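Local coordinates for protein contact-dependent inhibitor A (Enterobacter cloacae subsp. cloacae, PDB 4NTQ) that is bound by the immunity protein CdiI and probably acts, through its C-terminal toxin domain, as an RNase that attacks ribosomal RNA in target bacteria, at residues A[172-177]-A[198-203]; A[176-181]-A[192-197]. One frame throughout, in Å; residues are numbered along the deposited sequence.

Interaction 1 (A[172-177]-A[198-203]); sequences LGFDRR and NYITPD
The ring of Phe174 and the side chain of Ile200 carry this buried contact, and the backbone of Asn198 finishes it at the ring edge. Ile200 lays its CD1 over one face of the phenyl group, 3.8 Å from the centroid of the Phe174 ring and 22° off the normal, a CH-pi contact displaced toward the CG and CD2 side. Both gamma branches of Ile200 take part: CG1 sits between the backbone N and the carbonyl carbon (chi1 52°), which leads CD1 onto the ring, while Ile200 CG2 lies 3.9 Å from both CE1 and CZ of Phe174. At the rim, Phe174 CE1 comes 3.2 Å from Asn198 O, so the carbonyl oxygen lies against a ring C-H edge. Leu172 adds a looser apolar touch, its CD1 4.4 Å from Ile200 CD1. Phe174 stands at the centre of an inverse gamma turn, just after the Schellman motif at Gly173 that ends helix 164-170. Its ring packs against the sheet just beyond the helix: Phe193 of strand 192-194 and Leu230 also touch it, while Ile200, on strand 199-202, packs further on Ala169 of helix 164-170 and on Trp213 and Met215 of strand 213-216.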
loop_
_atom_site.group_PDB
_atom_site.type_symbol
_atom_site.label_atom_id
_atom_site.label_comp_id
_atom_site.label_asym_id
_atom_site.label_seq_id
_atom_site.Cartn_x
_atom_site.Cartn_y
_atom_site.Cartn_z
ATOM N N LEU A 172 -0.098 -18.457 -12.889
ATOM C CA LEU A 172 1.247 -17.939 -12.704
ATOM C C LEU A 172 1.966 -18.653 -11.561
ATOM O O LEU A 172 3.164 -18.468 -11.361
ATOM C CB LEU A 172 1.190 -16.436 -12.458
ATOM C CG LEU A 172 0.864 -15.712 -13.755
ATOM C CD1 LEU A 172 0.673 -14.216 -13.544
ATOM C CD2 LEU A 172 1.977 -15.997 -14.752
ATOM N N GLY A 173 1.225 -19.481 -10.827
ATOM C CA GLY A 173 1.786 -20.262 -9.739
ATOM C C GLY A 173 1.297 -19.798 -8.383
ATOM O O GLY A 173 1.433 -20.497 -7.379
ATOM N N PHE A 174 0.712 -18.607 -8.364
ATOM C CA PHE A 174 0.268 -17.978 -7.131
ATOM C C PHE A 174 -1.099 -18.517 -6.706
ATOM O O PHE A 174 -2.120 -17.849 -6.845
ATOM C CB PHE A 174 0.250 -16.464 -7.308
ATOM C CG PHE A 174 1.613 -15.869 -7.555
ATOM C CD1 PHE A 174 2.293 -15.210 -6.541
ATOM C CD2 PHE A 174 2.222 -15.979 -8.796
ATOM C CE1 PHE A 174 3.550 -14.660 -6.765
ATOM C CE2 PHE A 174 3.478 -15.439 -9.025
ATOM C CZ PHE A 174 4.143 -14.780 -8.006
ATOM N N ASP A 175 -1.087 -19.736 -6.174
ATOM C CA ASP A 175 -2.291 -20.507 -5.870
ATOM C C ASP A 175 -3.118 -19.988 -4.707
ATOM O O ASP A 175 -4.340 -20.140 -4.691
ATOM C CB ASP A 175 -1.906 -21.953 -5.555
ATOM C CG ASP A 175 -1.365 -22.685 -6.756
ATOM O OD1 ASP A 175 -1.744 -22.323 -7.889
ATOM O OD2 ASP A 175 -0.567 -23.629 -6.570
ATOM N N ARG A 176 -2.448 -19.405 -3.722
ATOM C CA ARG A 176 -3.093 -19.088 -2.460
ATOM C C ARG A 176 -3.625 -17.659 -2.433
ATOM O O ARG A 176 -2.875 -16.706 -2.233
ATOM C CB ARG A 176 -2.130 -19.348 -1.290
ATOM C CG ARG A 176 -2.722 -19.148 0.103
ATOM C CD ARG A 176 -4.078 -19.829 0.234
ATOM N NE ARG A 176 -4.004 -21.271 0.012
ATOM C CZ ARG A 176 -5.062 -22.077 -0.061
ATOM N NH1 ARG A 176 -6.289 -21.587 0.068
ATOM N NH2 ARG A 176 -4.895 -23.376 -0.265
ATOM N N ARG A 177 -4.927 -17.510 -2.647
ATOM C CA ARG A 177 -5.548 -16.207 -2.501
ATOM C C ARG A 177 -5.555 -15.840 -1.031
ATOM O O ARG A 177 -6.126 -16.552 -0.214
ATOM C CB ARG A 177 -6.983 -16.218 -3.014
ATOM C CG ARG A 177 -7.739 -14.945 -2.651
ATOM C CD ARG A 177 -9.178 -14.962 -3.141
ATOM N NE ARG A 177 -9.814 -13.652 -2.999
ATOM C CZ ARG A 177 -10.570 -13.291 -1.967
ATOM N NH1 ARG A 177 -10.795 -14.148 -0.975
ATOM N NH2 ARG A 177 -11.103 -12.072 -1.928
ATOM N N ASN A 198 6.533 -15.160 -3.123
ATOM C CA ASN A 198 6.133 -13.777 -3.366
ATOM C C ASN A 198 4.624 -13.570 -3.495
ATOM O O ASN A 198 3.854 -14.537 -3.587
ATOM C CB ASN A 198 6.809 -13.263 -4.632
ATOM C CG ASN A 198 8.291 -13.117 -4.467
ATOM O OD1 ASN A 198 8.760 -12.540 -3.484
ATOM N ND2 ASN A 198 9.050 -13.647 -5.422
ATOM N N TYR A 199 4.216 -12.302 -3.530
ATOM C CA TYR A 199 2.805 -11.942 -3.623
ATOM C C TYR A 199 2.532 -11.028 -4.814
ATOM O O TYR A 199 3.311 -10.120 -5.109
ATOM C CB TYR A 199 2.343 -11.240 -2.340
ATOM C CG TYR A 199 2.654 -11.991 -1.055
ATOM C CD1 TYR A 199 1.698 -12.800 -0.444
ATOM C CD2 TYR A 199 3.903 -11.887 -0.448
ATOM C CE1 TYR A 199 1.969 -13.476 0.738
ATOM C CE2 TYR A 199 4.182 -12.568 0.731
ATOM C CZ TYR A 199 3.216 -13.369 1.312
ATOM O OH TYR A 199 3.502 -14.049 2.473
ATOM N N ILE A 200 1.419 -11.259 -5.497
ATOM C CA ILE A 200 0.997 -10.351 -6.553
ATOM C C ILE A 200 -0.420 -9.856 -6.298
ATOM O O ILE A 200 -1.214 -10.540 -5.651
ATOM C CB ILE A 200 1.053 -11.006 -7.935
ATOM C CG1 ILE A 200 0.294 -12.325 -7.941
ATOM C CG2 ILE A 200 2.480 -11.253 -8.370
ATOM C CD1 ILE A 200 0.299 -13.014 -9.284
ATOM N N THR A 201 -0.708 -8.644 -6.771
ATOM C CA THR A 201 -2.064 -8.111 -6.852
ATOM C C THR A 201 -2.162 -7.478 -8.207
ATOM O O THR A 201 -1.164 -6.969 -8.714
ATOM C CB THR A 201 -2.356 -6.966 -5.860
ATOM O OG1 THR A 201 -1.459 -5.874 -6.102
ATOM C CG2 THR A 201 -2.207 -7.413 -4.457
ATOM N N PRO A 202 -3.365 -7.497 -8.799
ATOM C CA PRO A 202 -3.603 -6.882 -10.105
ATOM C C PRO A 202 -3.298 -5.398 -10.112
ATOM O O PRO A 202 -3.677 -4.667 -9.194
ATOM C CB PRO A 202 -5.104 -7.112 -10.334
ATOM C CG PRO A 202 -5.661 -7.454 -8.996
ATOM C CD PRO A 202 -4.567 -8.184 -8.299
ATOM N N ASP A 203 -2.605 -4.969 -11.158
ATOM C CA ASP A 203 -2.244 -3.573 -11.322
ATOM C C ASP A 203 -3.505 -2.836 -11.733
ATOM O O ASP A 203 -4.039 -3.060 -12.821
ATOM C CB ASP A 203 -1.139 -3.435 -12.378
ATOM C CG ASP A 203 -0.556 -2.046 -12.438
ATOM O OD1 ASP A 203 0.246 -1.765 -13.357
ATOM O OD2 ASP A 203 -0.899 -1.228 -11.568
#

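Interaction 2 (A[176-181]-A[192-197]); sequences RRIPPQ and VFYDGK
Two short antiparallel strands, 176-178 and 192-194, pair here at one edge of the toxin's sheet, where 176-178 is one of the two outermost strands within this chain. Their axes approach to 4.6 Å, with N-to-C directions 148° apart. At the hydrogen-bonded pair Ile178 and Val192 the backbone bonds run both ways: Ile178 N donates to Val192 O at 2.7 Å, and Val192 N returns a bond to Ile178 O at 2.9 Å. The other hydrogen-bonded pair, Arg176 and Tyr194, is lopsided. Tyr194 N reaches Arg176 O at 2.9 Å, whereas Arg176 N to Tyr194 O is long and weak at 3.5 Å, next to a classic bulge in which Asp175 and Arg176 both face Tyr194.

Between them lies the non-hydrogen-bonded pair Arg177 and Phe193. Arg177 CB meets Phe193 CE1 at 3.7 Å, and CG follows close by; with CG anti to the backbone N (chi1 170°) and the chain extended to NE, the guanidinium is carried on past the ring, and its NH1 bonds the carbonyl oxygen of Asn186. On the other sheet face, Ile178 and Tyr194 lie side by side, Ile178 CD1 3.9 Å from Tyr194 CB. The ring of Tyr194 then turns back over its own chain, with Gly196 N over the centre of one face.

Phe193 packs on helix 164-170, while Ile178 and Val192 meet Phe76 of the CdiI chain. This is a bulged antiparallel ladder at the edge of a sheet with sequential strand order, one side backed by a helix and the other engaged by the immunity protein.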
loop_
_atom_site.group_PDB
_atom_site.type_symbol
_atom_site.label_atom_id
_atom_site.label_comp_id
_atom_site.label_asym_id
_atom_site.label_seq_id
_atom_site.Cartn_x
_atom_site.Cartn_y
_atom_site.Cartn_z
ATOM N N ARG A 176 -2.448 -19.405 -3.722
ATOM C CA ARG A 176 -3.093 -19.088 -2.460
ATOM C C ARG A 176 -3.625 -17.659 -2.433
ATOM O O ARG A 176 -2.875 -16.706 -2.233
ATOM C CB ARG A 176 -2.130 -19.348 -1.290
ATOM C CG ARG A 176 -2.722 -19.148 0.103
ATOM C CD ARG A 176 -4.078 -19.829 0.234
ATOM N NE ARG A 176 -4.004 -21.271 0.012
ATOM C CZ ARG A 176 -5.062 -22.077 -0.061
ATOM N NH1 ARG A 176 -6.289 -21.587 0.068
ATOM N NH2 ARG A 176 -4.895 -23.376 -0.265
ATOM N N ARG A 177 -4.927 -17.510 -2.647
ATOM C CA ARG A 177 -5.548 -16.207 -2.501
ATOM C C ARG A 177 -5.555 -15.840 -1.031
ATOM O O ARG A 177 -6.126 -16.552 -0.214
ATOM C CB ARG A 177 -6.983 -16.218 -3.014
ATOM C CG ARG A 177 -7.739 -14.945 -2.651
ATOM C CD ARG A 177 -9.178 -14.962 -3.141
ATOM N NE ARG A 177 -9.814 -13.652 -2.999
ATOM C CZ ARG A 177 -10.570 -13.291 -1.967
ATOM N NH1 ARG A 177 -10.795 -14.148 -0.975
ATOM N NH2 ARG A 177 -11.103 -12.072 -1.928
ATOM N N ILE A 178 -4.908 -14.741 -0.686
ATOM C CA ILE A 178 -4.995 -14.245 0.677
ATOM C C ILE A 178 -5.856 -12.999 0.700
ATOM O O ILE A 178 -5.455 -11.961 0.184
ATOM C CB ILE A 178 -3.627 -13.876 1.248
ATOM C CG1 ILE A 178 -2.677 -15.073 1.191
ATOM C CG2 ILE A 178 -3.784 -13.356 2.671
ATOM C CD1 ILE A 178 -1.265 -14.733 1.626
ATOM N N PRO A 179 -7.049 -13.101 1.293
ATOM C CA PRO A 179 -7.961 -11.958 1.367
ATOM C C PRO A 179 -7.523 -11.008 2.466
ATOM O O PRO A 179 -6.893 -11.451 3.425
ATOM C CB PRO A 179 -9.296 -12.604 1.729
ATOM C CG PRO A 179 -8.911 -13.847 2.472
ATOM C CD PRO A 179 -7.639 -14.331 1.850
ATOM N N PRO A 180 -7.852 -9.717 2.333
ATOM C CA PRO A 180 -7.465 -8.702 3.321
ATOM C C PRO A 180 -8.088 -8.912 4.698
ATOM O O PRO A 180 -7.521 -8.443 5.685
ATOM C CB PRO A 180 -7.963 -7.389 2.703
ATOM C CG PRO A 180 -8.974 -7.799 1.680
ATOM C CD PRO A 180 -8.528 -9.131 1.166
ATOM N N GLN A 181 -9.227 -9.592 4.765
ATOM C CA GLN A 181 -9.905 -9.832 6.037
ATOM C C GLN A 181 -10.083 -11.318 6.341
ATOM O O GLN A 181 -10.282 -12.118 5.434
ATOM C CB GLN A 181 -11.275 -9.168 6.045
ATOM C CG GLN A 181 -11.249 -7.671 6.204
ATOM C CD GLN A 181 -12.645 -7.074 6.174
ATOM O OE1 GLN A 181 -13.302 -7.048 5.129
ATOM N NE2 GLN A 181 -13.106 -6.595 7.327
ATOM N N VAL A 192 -4.418 -10.480 -2.139
ATOM C CA VAL A 192 -3.039 -10.667 -2.498
ATOM C C VAL A 192 -2.919 -12.164 -2.830
ATOM O O VAL A 192 -3.547 -12.991 -2.169
ATOM C CB VAL A 192 -2.165 -10.251 -1.289
ATOM C CG1 VAL A 192 -1.032 -11.179 -1.087
ATOM C CG2 VAL A 192 -1.692 -8.813 -1.423
ATOM N N PHE A 193 -2.154 -12.509 -3.865
ATOM C CA PHE A 193 -1.979 -13.906 -4.252
ATOM C C PHE A 193 -0.558 -14.411 -3.990
ATOM O O PHE A 193 0.421 -13.775 -4.370
ATOM C CB PHE A 193 -2.396 -14.117 -5.713
ATOM C CG PHE A 193 -3.822 -13.707 -5.991
ATOM C CD1 PHE A 193 -4.863 -14.611 -5.838
ATOM C CD2 PHE A 193 -4.121 -12.409 -6.375
ATOM C CE1 PHE A 193 -6.169 -14.234 -6.083
ATOM C CE2 PHE A 193 -5.431 -12.027 -6.619
ATOM C CZ PHE A 193 -6.454 -12.941 -6.474
ATOM N N TYR A 194 -0.466 -15.570 -3.344
ATOM C CA TYR A 194 0.787 -16.053 -2.777
ATOM C C TYR A 194 1.435 -17.175 -3.598
ATOM O O TYR A 194 0.763 -18.102 -4.047
ATOM C CB TYR A 194 0.530 -16.531 -1.351
ATOM C CG TYR A 194 1.764 -16.829 -0.543
ATOM C CD1 TYR A 194 1.757 -17.853 0.396
ATOM C CD2 TYR A 194 2.926 -16.090 -0.703
ATOM C CE1 TYR A 194 2.868 -18.138 1.151
ATOM C CE2 TYR A 194 4.049 -16.360 0.060
ATOM C CZ TYR A 194 4.012 -17.391 0.982
ATOM O OH TYR A 194 5.116 -17.681 1.745
ATOM N N ASP A 195 2.749 -17.070 -3.771
ATOM C CA ASP A 195 3.539 -18.002 -4.563
ATOM C C ASP A 195 3.957 -19.153 -3.703
ATOM O O ASP A 195 4.308 -20.211 -4.202
ATOM C CB ASP A 195 4.833 -17.311 -5.009
ATOM C CG ASP A 195 5.243 -17.709 -6.396
ATOM O OD1 ASP A 195 4.497 -18.461 -7.055
ATOM O OD2 ASP A 195 6.297 -17.245 -6.849
ATOM N N GLY A 196 3.947 -18.919 -2.398
ATOM C CA GLY A 196 4.780 -19.687 -1.507
ATOM C C GLY A 196 6.095 -18.950 -1.307
ATOM O O GLY A 196 6.885 -19.315 -0.444
ATOM N N LYS A 197 6.340 -17.916 -2.115
ATOM C CA LYS A 197 7.497 -17.045 -1.922
ATOM C C LYS A 197 7.095 -15.564 -1.984
ATOM O O LYS A 197 7.286 -14.814 -1.025
ATOM C CB LYS A 197 8.587 -17.342 -2.959
ATOM C CG LYS A 197 9.854 -16.487 -2.787
ATOM C CD LYS A 197 10.989 -16.923 -3.717
ATOM C CE LYS A 197 12.170 -15.957 -3.685
ATOM N NZ LYS A 197 12.745 -15.778 -2.324
#

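Interactions 1 and 2 have centres 6 Å apart and share Arg176 and Arg177, since the chain leaves the gamma turn of 172-177 directly into the strand paired in interaction 2. Strand 192-194 lies between the other two strands: it pairs with 176-178 on one side and with 199-202 on the other, where Phe193 N and Ile200 O, 2.8 Å apart, probably form a hydrogen bond. Phe174 CD1 lies 3.2 Å from Phe193 O, so interaction 1 packs directly against this ladder. On the face that carries Ile178 and Val192, Tyr199 stacks on Tyr194 and also meets Phe97 of the CdiI chain. The side chains that meet in interaction 1 lie on the helix-backed side, whereas Ile178 and Val192 of interaction 2, like Tyr199, reach the immunity protein.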